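Local coordinates for UDP-glucose 4-epimerase (Campylobacter jejuni subsp. jejuni serotype O:2, PDB 7K3P), which interconverts UDP-glucose and UDP-galactose, and probably their N-acetylated counterparts, by inverting the sugar at C4 with the help of bound NAD, at residues C186-F191 / N268-G273; D235-T240 / V280-E285; I43-N48 / F66-Q71. The protein carries 2 engineered substitutions. One frame throughout, in Å; residues are numbered along the deposited sequence.

Contact 1: residues C186-F191 / N268-G273. With NAD (nicotinamide-adenine-dinucleotide), chain C.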
loop_
_atom_site.group_PDB
_atom_site.type_symbol
_atom_site.label_atom_id
_atom_site.label_comp_id
_atom_site.label_asym_id
_atom_site.label_seq_id
_atom_site.Cartn_x
_atom_site.Cartn_y
_atom_site.Cartn_z
ATOM N N CYS A 186 -12.398 9.003 8.914
ATOM C CA CYS A 186 -12.397 10.276 8.230
ATOM C C CYS A 186 -10.962 10.641 7.890
ATOM O O CYS A 186 -10.123 10.775 8.776
ATOM C CB CYS A 186 -13.008 11.356 9.113
ATOM S SG CYS A 186 -13.324 12.891 8.207
ATOM N N ILE A 187 -10.685 10.789 6.602
ATOM C CA ILE A 187 -9.342 11.106 6.149
ATOM C C ILE A 187 -9.205 12.590 5.861
ATOM O O ILE A 187 -10.035 13.167 5.148
ATOM C CB ILE A 187 -9.007 10.330 4.870
ATOM C CG1 ILE A 187 -8.841 8.837 5.190
ATOM C CG2 ILE A 187 -7.736 10.915 4.218
ATOM C CD1 ILE A 187 -9.141 7.928 3.996
ATOM N N LEU A 188 -8.157 13.210 6.392
ATOM C CA LEU A 188 -7.913 14.627 6.128
ATOM C C LEU A 188 -6.662 14.810 5.251
ATOM O O LEU A 188 -5.573 14.320 5.592
ATOM C CB LEU A 188 -7.777 15.409 7.449
ATOM C CG LEU A 188 -8.994 15.352 8.380
ATOM C CD1 LEU A 188 -8.793 16.214 9.610
ATOM C CD2 LEU A 188 -10.235 15.813 7.627
ATOM N N ARG A 189 -6.813 15.497 4.116
ATOM C CA ARG A 189 -5.656 15.837 3.272
ATOM C C ARG A 189 -5.435 17.346 3.303
ATOM O O ARG A 189 -6.403 18.116 3.318
ATOM C CB ARG A 189 -5.897 15.398 1.833
ATOM C CG ARG A 189 -6.220 13.918 1.647
ATOM C CD ARG A 189 -6.682 13.677 0.232
ATOM N NE ARG A 189 -7.071 12.291 -0.004
ATOM C CZ ARG A 189 -7.978 11.927 -0.896
ATOM N NH1 ARG A 189 -8.579 12.857 -1.644
ATOM N NH2 ARG A 189 -8.284 10.648 -1.035
ATOM N N TYR A 190 -4.173 17.770 3.305
ATOM C CA TYR A 190 -3.859 19.191 3.325
ATOM C C TYR A 190 -2.435 19.428 2.871
ATOM O O TYR A 190 -1.614 18.497 2.834
ATOM C CB TYR A 190 -4.083 19.794 4.726
ATOM C CG TYR A 190 -3.566 18.932 5.874
ATOM C CD1 TYR A 190 -4.283 17.831 6.327
ATOM C CD2 TYR A 190 -2.379 19.251 6.521
ATOM C CE1 TYR A 190 -3.808 17.045 7.406
ATOM C CE2 TYR A 190 -1.914 18.497 7.583
ATOM C CZ TYR A 190 -2.627 17.398 8.014
ATOM O OH TYR A 190 -2.138 16.656 9.072
ATOM N N PHE A 191 -2.148 20.672 2.514
ATOM C CA PHE A 191 -0.806 21.047 2.108
ATOM C C PHE A 191 0.042 21.389 3.333
ATOM O O PHE A 191 -0.249 20.941 4.444
ATOM C CB PHE A 191 -0.874 22.207 1.110
ATOM C CG PHE A 191 -1.278 21.775 -0.272
ATOM C CD1 PHE A 191 -0.320 21.317 -1.177
ATOM C CD2 PHE A 191 -2.612 21.786 -0.658
ATOM C CE1 PHE A 191 -0.688 20.897 -2.455
ATOM C CE2 PHE A 191 -2.991 21.370 -1.933
ATOM C CZ PHE A 191 -2.028 20.926 -2.837
ATOM N N ASN A 268 -15.699 9.471 5.333
ATOM C CA ASN A 268 -15.483 10.492 4.311
ATOM C C ASN A 268 -14.035 10.948 4.237
ATOM O O ASN A 268 -13.237 10.661 5.139
ATOM C CB ASN A 268 -16.388 11.707 4.569
ATOM C CG ASN A 268 -17.030 12.233 3.295
ATOM O OD1 ASN A 268 -16.478 12.086 2.201
ATOM N ND2 ASN A 268 -18.205 12.841 3.429
ATOM N N VAL A 269 -13.708 11.678 3.170
ATOM C CA VAL A 269 -12.389 12.298 3.039
ATOM C C VAL A 269 -12.566 13.794 2.784
ATOM O O VAL A 269 -13.455 14.196 2.028
ATOM C CB VAL A 269 -11.563 11.603 1.922
ATOM C CG1 VAL A 269 -12.403 11.461 0.649
ATOM C CG2 VAL A 269 -10.262 12.347 1.646
ATOM N N PHE A 270 -11.753 14.619 3.440
ATOM C CA PHE A 270 -11.867 16.065 3.312
ATOM C C PHE A 270 -10.509 16.674 3.055
ATOM O O PHE A 270 -9.532 16.328 3.742
ATOM C CB PHE A 270 -12.370 16.714 4.617
ATOM C CG PHE A 270 -13.788 16.372 4.979
ATOM C CD1 PHE A 270 -14.851 16.844 4.217
ATOM C CD2 PHE A 270 -14.055 15.612 6.114
ATOM C CE1 PHE A 270 -16.162 16.541 4.563
ATOM C CE2 PHE A 270 -15.368 15.297 6.474
ATOM C CZ PHE A 270 -16.430 15.764 5.691
ATOM N N ASN A 271 -10.449 17.606 2.105
ATOM C CA ASN A 271 -9.344 18.543 2.087
ATOM C C ASN A 271 -9.531 19.491 3.263
ATOM O O ASN A 271 -10.661 19.894 3.563
ATOM C CB ASN A 271 -9.355 19.373 0.799
ATOM C CG ASN A 271 -8.949 18.579 -0.419
ATOM O OD1 ASN A 271 -8.133 17.652 -0.335
ATOM N ND2 ASN A 271 -9.508 18.949 -1.578
ATOM N N VAL A 272 -8.435 19.888 3.899
ATOM C CA VAL A 272 -8.490 20.965 4.874
ATOM C C VAL A 272 -7.689 22.133 4.340
ATOM O O VAL A 272 -6.483 22.008 4.104
ATOM C CB VAL A 272 -7.914 20.555 6.237
ATOM C CG1 VAL A 272 -8.178 21.657 7.259
ATOM C CG2 VAL A 272 -8.533 19.225 6.703
ATOM N N GLY A 273 -8.351 23.279 4.157
ATOM C CA GLY A 273 -7.671 24.461 3.647
ATOM C C GLY A 273 -8.567 25.692 3.710
ATOM O O GLY A 273 -9.779 25.575 3.963
HETATM P PA NAD C . 5.513 15.447 13.670
HETATM O O1A NAD C . 6.814 14.746 13.366
HETATM O O2A NAD C . 5.749 16.681 14.493
HETATM O O5B NAD C . 4.550 14.513 14.501
HETATM C C5B NAD C . 4.721 13.129 14.393
HETATM C C4B NAD C . 4.654 12.520 15.738
HETATM O O4B NAD C . 4.463 11.137 15.674
HETATM C C3B NAD C . 5.969 12.779 16.538
HETATM O O3B NAD C . 5.825 13.384 17.878
HETATM C C2B NAD C . 6.696 11.415 16.465
HETATM O O2B NAD C . 7.514 11.180 17.531
HETATM C C1B NAD C . 5.510 10.506 16.417
HETATM N N9A NAD C . 5.837 9.182 15.866
HETATM C C8A NAD C . 6.415 8.923 14.675
HETATM N N7A NAD C . 6.582 7.601 14.513
HETATM C C5A NAD C . 6.112 6.965 15.593
HETATM C C6A NAD C . 6.029 5.618 15.984
HETATM N N6A NAD C . 6.505 4.581 15.100
HETATM N N1A NAD C . 5.474 5.295 17.169
HETATM C C2A NAD C . 5.014 6.233 18.016
HETATM N N3A NAD C . 5.093 7.563 17.681
HETATM C C4A NAD C . 5.628 7.952 16.487
HETATM O O3 NAD C . 4.818 15.797 12.283
HETATM P PN NAD C . 3.577 16.761 12.144
HETATM O O1N NAD C . 2.971 17.052 13.505
HETATM O O2N NAD C . 4.057 18.027 11.501
HETATM O O5D NAD C . 2.517 16.047 11.214
HETATM C C5D NAD C . 1.695 15.053 11.782
HETATM C C4D NAD C . 0.861 14.350 10.724
HETATM O O4D NAD C . 0.241 15.278 9.861
HETATM C C3D NAD C . 1.625 13.315 9.905
HETATM O O3D NAD C . 0.820 12.229 9.673
HETATM C C2D NAD C . 1.869 13.949 8.602
HETATM O O2D NAD C . 2.017 13.059 7.558
HETATM C C1D NAD C . 0.636 14.884 8.491
HETATM N N1N NAD C . 0.826 16.098 7.570
HETATM C C2N NAD C . 1.704 17.063 8.022
HETATM C C3N NAD C . 1.923 18.195 7.243
HETATM C C7N NAD C . 2.879 19.256 7.724
HETATM O O7N NAD C . 3.493 19.141 8.773
HETATM N N7N NAD C . 3.074 20.417 6.921
HETATM C C4N NAD C . 1.256 18.341 6.041
HETATM C C5N NAD C . 0.383 17.371 5.602
HETATM C C6N NAD C . 0.154 16.223 6.371
HETATM O O HOH W 1 -4.657 22.331 2.137
#

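Contact 2: residues D235-T240 / V280-E285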
loop_
_atom_site.group_PDB
_atom_site.type_symbol
_atom_site.label_atom_id
_atom_site.label_comp_id
_atom_site.label_asym_id
_atom_site.label_seq_id
_atom_site.Cartn_x
_atom_site.Cartn_y
_atom_site.Cartn_z
ATOM N N ASP A 235 -0.220 34.328 -14.646
ATOM C CA ASP A 235 -1.588 34.842 -14.678
ATOM C C ASP A 235 -2.214 34.800 -13.281
ATOM O O ASP A 235 -3.195 34.092 -13.059
ATOM C CB ASP A 235 -2.444 34.010 -15.634
ATOM C CG ASP A 235 -3.814 34.629 -15.879
ATOM O OD1 ASP A 235 -3.974 35.837 -15.590
ATOM O OD2 ASP A 235 -4.724 33.918 -16.364
ATOM N N THR A 236 -1.626 35.533 -12.340
ATOM C CA THR A 236 -2.150 35.607 -10.981
ATOM C C THR A 236 -2.226 37.064 -10.569
ATOM O O THR A 236 -1.725 37.931 -11.279
ATOM C CB THR A 236 -1.239 34.892 -9.961
ATOM O OG1 THR A 236 0.035 35.546 -9.917
ATOM C CG2 THR A 236 -1.055 33.419 -10.313
ATOM N N LYS A 237 -2.832 37.311 -9.409
ATOM C CA LYS A 237 -2.962 38.654 -8.842
ATOM C C LYS A 237 -1.688 39.491 -8.989
ATOM O O LYS A 237 -1.707 40.546 -9.632
ATOM C CB LYS A 237 -3.433 38.581 -7.369
ATOM C CG LYS A 237 -2.596 37.654 -6.436
ATOM C CD LYS A 237 -3.366 37.174 -5.156
ATOM C CE LYS A 237 -4.347 36.004 -5.456
ATOM N NZ LYS A 237 -4.905 35.253 -4.245
ATOM N N ASP A 238 -0.580 39.013 -8.430
ATOM C CA ASP A 238 0.662 39.784 -8.470
ATOM C C ASP A 238 1.753 39.176 -9.372
ATOM O O ASP A 238 2.915 39.579 -9.297
ATOM C CB ASP A 238 1.202 40.014 -7.053
ATOM C CG ASP A 238 1.589 38.714 -6.347
ATOM O OD1 ASP A 238 1.874 37.710 -7.030
ATOM O OD2 ASP A 238 1.627 38.702 -5.103
ATOM N N GLY A 239 1.384 38.210 -10.211
ATOM C CA GLY A 239 2.338 37.582 -11.110
ATOM C C GLY A 239 3.194 36.467 -10.515
ATOM O O GLY A 239 3.940 35.820 -11.243
ATOM N N THR A 240 3.104 36.239 -9.203
ATOM C CA THR A 240 3.883 35.171 -8.570
ATOM C C THR A 240 3.007 33.951 -8.257
ATOM O O THR A 240 1.775 34.029 -8.335
ATOM C CB THR A 240 4.625 35.643 -7.299
ATOM O OG1 THR A 240 3.684 36.028 -6.285
ATOM C CG2 THR A 240 5.545 36.823 -7.617
ATOM N N VAL A 280 3.747 34.147 -3.510
ATOM C CA VAL A 280 5.137 34.216 -3.062
ATOM C C VAL A 280 5.440 35.617 -2.554
ATOM O O VAL A 280 6.100 35.802 -1.534
ATOM C CB VAL A 280 6.112 33.891 -4.217
ATOM C CG1 VAL A 280 7.556 34.066 -3.767
ATOM C CG2 VAL A 280 5.873 32.465 -4.744
ATOM N N LYS A 281 4.949 36.602 -3.293
ATOM C CA LYS A 281 5.161 38.002 -2.978
ATOM C C LYS A 281 4.486 38.363 -1.646
ATOM O O LYS A 281 5.074 39.047 -0.799
ATOM C CB LYS A 281 4.589 38.846 -4.115
ATOM C CG LYS A 281 5.333 40.135 -4.400
ATOM C CD LYS A 281 4.645 40.913 -5.542
ATOM C CE LYS A 281 5.114 42.373 -5.600
ATOM N NZ LYS A 281 4.734 43.076 -6.870
ATOM N N GLU A 282 3.257 37.889 -1.456
ATOM C CA GLU A 282 2.544 38.124 -0.200
ATOM C C GLU A 282 3.305 37.548 1.000
ATOM O O GLU A 282 3.507 38.233 2.014
ATOM C CB GLU A 282 1.129 37.550 -0.278
ATOM C CG GLU A 282 0.185 38.373 -1.176
ATOM C CD GLU A 282 -1.113 37.640 -1.510
ATOM O OE1 GLU A 282 -1.169 36.407 -1.297
ATOM O OE2 GLU A 282 -2.073 38.294 -1.993
ATOM N N VAL A 283 3.743 36.295 0.870
ATOM C CA VAL A 283 4.455 35.623 1.946
ATOM C C VAL A 283 5.763 36.337 2.289
ATOM O O VAL A 283 6.124 36.475 3.462
ATOM C CB VAL A 283 4.720 34.134 1.602
ATOM C CG1 VAL A 283 5.665 33.513 2.610
ATOM C CG2 VAL A 283 3.390 33.366 1.549
ATOM N N ILE A 284 6.473 36.799 1.269
ATOM C CA ILE A 284 7.715 37.531 1.509
ATOM C C ILE A 284 7.444 38.816 2.289
ATOM O O ILE A 284 8.069 39.064 3.328
ATOM C CB ILE A 284 8.447 37.841 0.196
ATOM C CG1 ILE A 284 9.053 36.553 -0.370
ATOM C CG2 ILE A 284 9.527 38.896 0.427
ATOM C CD1 ILE A 284 9.444 36.640 -1.831
ATOM N N GLU A 285 6.497 39.618 1.801
ATOM C CA GLU A 285 6.124 40.864 2.480
ATOM C C GLU A 285 5.706 40.604 3.934
ATOM O O GLU A 285 6.225 41.230 4.859
ATOM C CB GLU A 285 5.004 41.593 1.721
ATOM C CG GLU A 285 4.846 43.081 2.107
ATOM C CD GLU A 285 3.558 43.724 1.570
ATOM O OE1 GLU A 285 2.675 44.070 2.388
ATOM O OE2 GLU A 285 3.431 43.897 0.337
#

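Contact 3: residues I43-N48 / F66-Q71. With NAD (nicotinamide-adenine-dinucleotide), chain C.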
loop_
_atom_site.group_PDB
_atom_site.type_symbol
_atom_site.label_atom_id
_atom_site.label_comp_id
_atom_site.label_asym_id
_atom_site.label_seq_id
_atom_site.Cartn_x
_atom_site.Cartn_y
_atom_site.Cartn_z
ATOM N N ILE A 43 -8.927 12.000 27.332
ATOM C CA ILE A 43 -7.848 12.060 26.356
ATOM C C ILE A 43 -6.656 11.184 26.701
ATOM O O ILE A 43 -6.104 11.270 27.803
ATOM C CB ILE A 43 -7.303 13.495 26.211
ATOM C CG1 ILE A 43 -8.413 14.450 25.759
ATOM C CG2 ILE A 43 -6.124 13.507 25.259
ATOM C CD1 ILE A 43 -9.362 13.835 24.761
ATOM N N CYS A 44 -6.233 10.380 25.732
ATOM C CA CYS A 44 -4.995 9.619 25.844
ATOM C C CYS A 44 -4.060 9.972 24.687
ATOM O O CYS A 44 -4.519 10.284 23.577
ATOM C CB CYS A 44 -5.296 8.129 25.836
ATOM S SG CYS A 44 -6.311 7.590 27.256
ATOM N N VAL A 45 -2.756 9.920 24.946
ATOM C CA VAL A 45 -1.757 10.258 23.939
ATOM C C VAL A 45 -0.721 9.137 23.799
ATOM O O VAL A 45 -0.216 8.604 24.804
ATOM C CB VAL A 45 -1.071 11.597 24.284
ATOM C CG1 VAL A 45 0.116 11.861 23.372
ATOM C CG2 VAL A 45 -2.075 12.734 24.195
ATOM N N LEU A 46 -0.418 8.769 22.554
ATOM C CA LEU A 46 0.655 7.815 22.263
ATOM C C LEU A 46 1.731 8.467 21.398
ATOM O O LEU A 46 1.431 9.102 20.387
ATOM C CB LEU A 46 0.102 6.555 21.579
ATOM C CG LEU A 46 1.119 5.504 21.118
ATOM C CD1 LEU A 46 0.494 4.121 21.116
ATOM C CD2 LEU A 46 1.654 5.826 19.720
ATOM N N ASP A 47 2.988 8.305 21.791
ATOM C CA ASP A 47 4.092 8.859 21.029
ATOM C C ASP A 47 5.391 8.220 21.501
ATOM O O ASP A 47 5.569 8.009 22.700
ATOM C CB ASP A 47 4.140 10.369 21.243
ATOM C CG ASP A 47 4.837 11.097 20.113
ATOM O OD1 ASP A 47 6.044 10.857 19.914
ATOM O OD2 ASP A 47 4.176 11.923 19.431
ATOM N N ASN A 48 6.290 7.915 20.567
ATOM C CA ASN A 48 7.566 7.298 20.916
ATOM C C ASN A 48 8.630 8.359 21.146
ATOM O O ASN A 48 9.796 8.046 21.361
ATOM C CB ASN A 48 8.007 6.291 19.843
ATOM C CG ASN A 48 8.426 6.964 18.535
ATOM O OD1 ASN A 48 8.227 8.163 18.342
ATOM N ND2 ASN A 48 9.023 6.186 17.636
ATOM N N PHE A 66 -4.195 13.763 31.353
ATOM C CA PHE A 66 -4.413 12.829 30.264
ATOM C C PHE A 66 -3.344 11.759 30.409
ATOM O O PHE A 66 -2.253 12.030 30.919
ATOM C CB PHE A 66 -4.335 13.528 28.898
ATOM C CG PHE A 66 -3.039 14.230 28.649
ATOM C CD1 PHE A 66 -2.872 15.547 29.039
ATOM C CD2 PHE A 66 -1.987 13.579 28.024
ATOM C CE1 PHE A 66 -1.679 16.209 28.814
ATOM C CE2 PHE A 66 -0.785 14.233 27.789
ATOM C CZ PHE A 66 -0.630 15.552 28.188
ATOM N N LYS A 67 -3.668 10.537 30.006
ATOM C CA LYS A 67 -2.685 9.464 30.028
ATOM C C LYS A 67 -1.714 9.662 28.880
ATOM O O LYS A 67 -2.134 9.823 27.725
ATOM C CB LYS A 67 -3.364 8.107 29.866
ATOM C CG LYS A 67 -4.026 7.549 31.117
ATOM C CD LYS A 67 -4.846 6.312 30.748
ATOM C CE LYS A 67 -5.625 5.758 31.937
ATOM N NZ LYS A 67 -6.876 5.059 31.481
ATOM N N PHE A 68 -0.419 9.649 29.183
ATOM C CA PHE A 68 0.577 9.618 28.129
ATOM C C PHE A 68 1.261 8.257 28.036
ATOM O O PHE A 68 1.911 7.814 28.987
ATOM C CB PHE A 68 1.626 10.703 28.309
ATOM C CG PHE A 68 2.704 10.633 27.281
ATOM C CD1 PHE A 68 2.454 11.038 25.976
ATOM C CD2 PHE A 68 3.950 10.118 27.596
ATOM C CE1 PHE A 68 3.433 10.952 25.013
ATOM C CE2 PHE A 68 4.937 10.025 26.635
ATOM C CZ PHE A 68 4.678 10.444 25.344
ATOM N N PHE A 69 1.117 7.600 26.888
ATOM C CA PHE A 69 1.774 6.315 26.657
ATOM C C PHE A 69 3.001 6.450 25.765
ATOM O O PHE A 69 2.871 6.648 24.545
ATOM C CB PHE A 69 0.791 5.338 26.023
ATOM C CG PHE A 69 -0.398 5.048 26.878
ATOM C CD1 PHE A 69 -0.310 4.125 27.917
ATOM C CD2 PHE A 69 -1.606 5.682 26.645
ATOM C CE1 PHE A 69 -1.412 3.846 28.709
ATOM C CE2 PHE A 69 -2.718 5.409 27.436
ATOM C CZ PHE A 69 -2.618 4.490 28.472
ATOM N N GLU A 70 4.189 6.351 26.365
ATOM C CA GLU A 70 5.433 6.414 25.607
ATOM C C GLU A 70 5.682 5.056 24.953
ATOM O O GLU A 70 6.397 4.212 25.500
ATOM C CB GLU A 70 6.617 6.825 26.491
ATOM C CG GLU A 70 7.932 6.972 25.713
ATOM C CD GLU A 70 9.087 7.454 26.577
ATOM O OE1 GLU A 70 8.871 7.713 27.778
ATOM O OE2 GLU A 70 10.214 7.579 26.052
ATOM N N GLN A 71 5.078 4.865 23.778
ATOM C CA GLN A 71 5.033 3.580 23.087
ATOM C C GLN A 71 5.265 3.746 21.596
ATOM O O GLN A 71 4.804 4.724 20.981
ATOM C CB GLN A 71 3.649 2.959 23.242
ATOM C CG GLN A 71 3.222 2.738 24.659
ATOM C CD GLN A 71 2.256 1.591 24.761
ATOM O OE1 GLN A 71 1.948 0.939 23.752
ATOM N NE2 GLN A 71 1.770 1.324 25.977
HETATM P PA NAD C . 5.513 15.447 13.670
HETATM O O1A NAD C . 6.814 14.746 13.366
HETATM O O2A NAD C . 5.749 16.681 14.493
HETATM O O5B NAD C . 4.550 14.513 14.501
HETATM C C5B NAD C . 4.721 13.129 14.393
HETATM C C4B NAD C . 4.654 12.520 15.738
HETATM O O4B NAD C . 4.463 11.137 15.674
HETATM C C3B NAD C . 5.969 12.779 16.538
HETATM O O3B NAD C . 5.825 13.384 17.878
HETATM C C2B NAD C . 6.696 11.415 16.465
HETATM O O2B NAD C . 7.514 11.180 17.531
HETATM C C1B NAD C . 5.510 10.506 16.417
HETATM N N9A NAD C . 5.837 9.182 15.866
HETATM C C8A NAD C . 6.415 8.923 14.675
HETATM N N7A NAD C . 6.582 7.601 14.513
HETATM C C5A NAD C . 6.112 6.965 15.593
HETATM C C6A NAD C . 6.029 5.618 15.984
HETATM N N6A NAD C . 6.505 4.581 15.100
HETATM N N1A NAD C . 5.474 5.295 17.169
HETATM C C2A NAD C . 5.014 6.233 18.016
HETATM N N3A NAD C . 5.093 7.563 17.681
HETATM C C4A NAD C . 5.628 7.952 16.487
HETATM O O3 NAD C . 4.818 15.797 12.283
HETATM P PN NAD C . 3.577 16.761 12.144
HETATM O O1N NAD C . 2.971 17.052 13.505
HETATM O O2N NAD C . 4.057 18.027 11.501
HETATM O O5D NAD C . 2.517 16.047 11.214
HETATM C C5D NAD C . 1.695 15.053 11.782
HETATM C C4D NAD C . 0.861 14.350 10.724
HETATM O O4D NAD C . 0.241 15.278 9.861
HETATM C C3D NAD C . 1.625 13.315 9.905
HETATM O O3D NAD C . 0.820 12.229 9.673
HETATM C C2D NAD C . 1.869 13.949 8.602
HETATM O O2D NAD C . 2.017 13.059 7.558
HETATM C C1D NAD C . 0.636 14.884 8.491
HETATM N N1N NAD C . 0.826 16.098 7.570
HETATM C C2N NAD C . 1.704 17.063 8.022
HETATM C C3N NAD C . 1.923 18.195 7.243
HETATM C C7N NAD C . 2.879 19.256 7.724
HETATM O O7N NAD C . 3.493 19.141 8.773
HETATM N N7N NAD C . 3.074 20.417 6.921
HETATM C C4N NAD C . 1.256 18.341 6.041
HETATM C C5N NAD C . 0.383 17.371 5.602
HETATM C C6N NAD C . 0.154 16.223 6.371
#

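Contact 1: residues C186-F191 / N268-G273
The guanidinium of Arg-189 has CG2 of Val-269 over the centre of one face, at one border of the Rossmann-type parallel sheet. Arg-189 CZ and Val-269 CG2 are 3.4 Å apart. The ring of Phe-270 is met at its edge instead, by SG of Cys-186 and CD2 of Leu-188. SG of Cys-186 sits 4.6 Å from the ring centroid of Phe-270 and 76° off the ring normal, a sulfur-aromatic contact. These groups hang on two parallel strands, 184-189 and 268-271. Four backbone hydrogen bonds join the strands; the last runs from Val-272 N to Arg-189 O. Ile-187, Val-269, Arg-189 and Asn-271 share one face; Cys-186, Leu-188 and Phe-270 share the other. The Arg-189 chain is extended from CG to NE, with CG anti to the carbonyl carbon (chi1 -56°). This carries the charge past Val-269 to a salt bridge with Glu-170. Helices 248-261 and 315-320 pack on the Phe-270 face. Beyond the strands, a water links Phe-191 N to Val-272 O. Tyr-190 reaches the coenzyme: its ring meets the nicotinamide obliquely, CE2 being 3.2 Å from C5N of NAD. OH of Tyr-190 donates to the ribose oxygen O4D of NAD at 2.9 Å.

Contact 2: residues D235-T240 / V280-E285
Asp-238 and Lys-281 slide past each other in opposite directions. OD2 of Asp-238 lies 3.1 Å from CB of Lys-281, so the carboxylate meets the root of the lysine chain and not its ammonium group. An Asx turn shapes the loop here: OD1 of Asp-238 accepts from the backbone N of Thr-240, two residues on, at 2.9 Å. OD1 of Asp-238 also takes the hydroxyl proton of Thr-240, whose OG1 is 2.6 Å away, on the syn side and 28° out of the carboxylate plane. Two donors thus grip one oxygen. The other, OD2, is bound by Ser-279, which comes just before helix 280-291.

The side chain of Thr-240 crosses that of Lys-281 at about a right angle. OG1 of Thr-240 lies between the backbone N and the carbonyl carbon (chi1 64°) and faces the first turn of the helix. CB of Thr-240 rests against CB of Val-280. Lys-237 and Glu-282 also cross at about a right angle, CD of the lysine lying 3.6 Å from OE2 of the glutamate. Their charged atoms are farther apart, so any attraction is probably modest. OE1 of Glu-282 turns back to the backbone N of Ser-279. The contact joins the loop between strands 226-230 and 242-246 to the start of the helix. Thr-240 OG1, having given its proton to Asp-238, accepts from Lys-281 N at 3.3 Å, with an N-H...O angle of 164°.

Contact 3: residues I43-N48 / F66-Q71
A weak hydrogen bond from Gln-71 N to Asp-47 O follows directly on an inverse gamma turn centred on Glu-70. It forms where the strands run out, beside the adenosine end of NAD. Further back the pairing is regular and parallel. Val-45 N donates to Lys-67 O, and Val-45 O accepts from Phe-69 N at 2.7 Å, nearly straight (171° at the hydrogen).

Val-45 touches two phenylalanine rings of segment 66-71, one with each methyl. Its CG1 lies at the edge of the Phe-68 ring, in plane, 3.6 Å from CD1 of Phe-68. Its CG2 approaches the Phe-66 ring obliquely. CG1 of Val-45 is anti to the backbone N (chi1 171°), which turns one methyl to each ring. CB of Asp-47 meets the same Phe-68 ring at CE1. On the other face of the strands, CB of Cys-44 touches the edge of Phe-69, and SG of Cys-44 lies beside the Lys-67 chain. Lys-67 then runs on to a salt bridge with Glu-86.

The carboxylate of Asp-47 faces the adenosine ribose. OD2 of Asp-47 accepts from O3B of NAD at 2.7 Å, and Ala-25 N binds the same oxygen. OD1 of Asp-47 lies 2.8 Å from O2B of NAD. The carbonyl O of Gln-71 comes 3.3 Å from adenine C2A of NAD. CD2 of Leu-46 also touches C2A. Strand 42-46, helix 54-61 and strand 67-69 form a beta-alpha-beta unit. An acidic residue after the second strand that holds the adenosine ribose is a hallmark of the NAD-binding Rossmann fold.

In the fold
Contacts 1 and 3 belong to the same seven-stranded parallel sheet and lie at its two borders, their centres 24 Å apart. NAD spans the distance: contact 3 meets its adenosine end and contact 1 its nicotinamide end. Contact 1 is buried near the middle of the chain. Contact 3 is partly buried, with Lys-67 and Glu-70 exposed. Contact 2 lies farther out, with its centre about 24 Å from the centre of the chain, and touches neither of the others. Backbone hydrogen bonds between strands and apolar side chains dominate contacts 1 and 3. Contact 2 depends on side-chain oxygens that join a loop to a helix.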